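Local atomic coordinates of kojibiose phosphorylase (Gut metagenome, PDB entry 6W0P), a protein that is a phosphorylase of glycoside hydrolase family 65, with a helical central catalytic domain. Residues Ala367-Ile372 with Tyr434-Phe439. Residues are numbered along the deposited sequence; the frame is centred on the assembly and turned at random.
Sequences AAKDLI and YNDHKF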
# COMPACT_ATOMS: atom_id res chain seq x y z
N ALA A 367 -3.87 -19.71 33.01
CA ALA A 367 -4.13 -18.62 32.06
C ALA A 367 -2.82 -18.20 31.37
O ALA A 367 -2.81 -18.16 30.13
CB ALA A 367 -4.81 -17.47 32.75
N ALA A 368 -1.75 -17.94 32.13
CA ALA A 368 -0.42 -17.58 31.58
C ALA A 368 0.04 -18.65 30.58
O ALA A 368 0.41 -18.32 29.46
CB ALA A 368 0.60 -17.40 32.68
N LYS A 369 0.01 -19.92 30.99
CA LYS A 369 0.46 -21.05 30.13
C LYS A 369 -0.43 -21.17 28.88
O LYS A 369 0.12 -21.42 27.80
CB LYS A 369 0.49 -22.35 30.95
CG LYS A 369 0.66 -23.64 30.15
CD LYS A 369 1.46 -24.73 30.85
CE LYS A 369 0.61 -25.84 31.45
NZ LYS A 369 1.39 -26.65 32.43
N ASP A 370 -1.74 -20.95 29.01
CA ASP A 370 -2.72 -21.08 27.89
C ASP A 370 -2.46 -19.99 26.85
O ASP A 370 -2.52 -20.31 25.64
CB ASP A 370 -4.16 -21.13 28.39
CG ASP A 370 -4.61 -22.53 28.77
OD1 ASP A 370 -3.77 -23.44 28.65
OD2 ASP A 370 -5.78 -22.72 29.18
N LEU A 371 -2.15 -18.76 27.29
CA LEU A 371 -1.76 -17.67 26.36
C LEU A 371 -0.59 -18.12 25.48
O LEU A 371 -0.66 -17.89 24.26
CB LEU A 371 -1.41 -16.40 27.15
CG LEU A 371 -2.62 -15.62 27.62
CD1 LEU A 371 -2.21 -14.45 28.49
CD2 LEU A 371 -3.43 -15.14 26.43
N ILE A 372 0.43 -18.79 26.04
CA ILE A 372 1.58 -19.31 25.23
C ILE A 372 1.14 -20.52 24.39
O ILE A 372 1.60 -20.63 23.25
CB ILE A 372 2.78 -19.59 26.13
CG1 ILE A 372 3.25 -18.31 26.80
CG2 ILE A 372 3.90 -20.26 25.37
CD1 ILE A 372 3.80 -18.52 28.20
N TYR A 434 7.69 -19.52 36.86
CA TYR A 434 7.19 -20.88 37.21
C TYR A 434 8.19 -22.02 36.98
O TYR A 434 7.90 -23.16 37.42
CB TYR A 434 5.95 -21.18 36.38
CG TYR A 434 4.78 -20.37 36.83
CD1 TYR A 434 4.18 -20.64 38.05
CD2 TYR A 434 4.28 -19.33 36.06
CE1 TYR A 434 3.09 -19.90 38.48
CE2 TYR A 434 3.19 -18.59 36.48
CZ TYR A 434 2.60 -18.88 37.69
OH TYR A 434 1.53 -18.17 38.11
N ASN A 435 9.29 -21.75 36.28
CA ASN A 435 10.31 -22.76 35.89
C ASN A 435 9.62 -24.11 35.63
O ASN A 435 9.98 -25.09 36.30
CB ASN A 435 11.40 -22.84 36.95
CG ASN A 435 12.61 -23.58 36.44
OD1 ASN A 435 12.62 -24.03 35.29
ND2 ASN A 435 13.64 -23.70 37.27
N ASP A 436 8.70 -24.14 34.66
CA ASP A 436 7.82 -25.29 34.33
C ASP A 436 8.57 -26.22 33.36
O ASP A 436 8.45 -26.03 32.13
CB ASP A 436 6.50 -24.78 33.76
CG ASP A 436 5.49 -25.84 33.37
OD1 ASP A 436 5.89 -27.04 33.27
OD2 ASP A 436 4.32 -25.46 33.14
N HIS A 437 9.30 -27.20 33.90
CA HIS A 437 10.18 -28.11 33.13
C HIS A 437 9.39 -28.84 32.03
O HIS A 437 9.91 -28.91 30.90
CB HIS A 437 10.88 -29.11 34.06
CG HIS A 437 12.12 -29.68 33.48
ND1 HIS A 437 12.11 -30.83 32.71
CD2 HIS A 437 13.40 -29.28 33.55
CE1 HIS A 437 13.34 -31.11 32.35
NE2 HIS A 437 14.15 -30.18 32.84
N LYS A 438 8.20 -29.35 32.35
CA LYS A 438 7.34 -30.14 31.44
C LYS A 438 6.85 -29.28 30.26
O LYS A 438 6.84 -29.79 29.13
CB LYS A 438 6.15 -30.74 32.20
CG LYS A 438 6.55 -31.79 33.22
CD LYS A 438 5.60 -32.98 33.29
CE LYS A 438 6.10 -34.07 34.23
NZ LYS A 438 6.28 -35.37 33.52
N PHE A 439 6.41 -28.05 30.52
CA PHE A 439 6.05 -27.09 29.45
C PHE A 439 7.24 -26.94 28.49
O PHE A 439 7.02 -27.03 27.27
CB PHE A 439 5.64 -25.72 29.99
CG PHE A 439 5.59 -24.71 28.88
CD1 PHE A 439 4.56 -24.75 27.95
CD2 PHE A 439 6.64 -23.83 28.68
CE1 PHE A 439 4.56 -23.88 26.87
CE2 PHE A 439 6.62 -22.96 27.60
CZ PHE A 439 5.59 -22.98 26.70
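K369 reaches across from helix 365-376 to D436, its ammonium NZ lying 3.2 Å from OD2 in a salt bridge that is also a hydrogen bond. The lysine takes the syn lone pair of OD2, on the side of the other carboxylate oxygen, and the two side chains cross at about a right angle. CG of K369 stands anti to the backbone N (chi1 168°), and bends at chi2 and chi3 bring the chain round, with CD 3.7 Å from the same oxygen OD2. OD2 is also held by a hydrogen bond with Y430 OH of helix 418-434, its stronger polar partner. The other oxygen, OD1, turns back to its own chain and accepts from F439 N at 3.0 Å, nearly straight (171°) but from above the carboxylate plane. D436 is thereby the N-cap of helix 437-458, entered from a short turn in which N435 has positive phi. Both helices fall in the helical central catalytic domain of the family, whose fold is an (alpha/alpha)6 barrel. Three residues further along the helix from the lysine, I372 brings its CG2 methyl obliquely to the F439 ring, 3.5 Å from CZ, with the two side chains again at roughly a right angle. The ring carbon CD1 also lies 4.2 Å from CD of K369, so the one methylene CD borders the apolar contact while NZ bonds to the carboxylate. Y430 adjoins this contact too, touching I372 and meeting the F439 ring edge-to-face, and M373 of helix 365-376 touches the same phenylalanine.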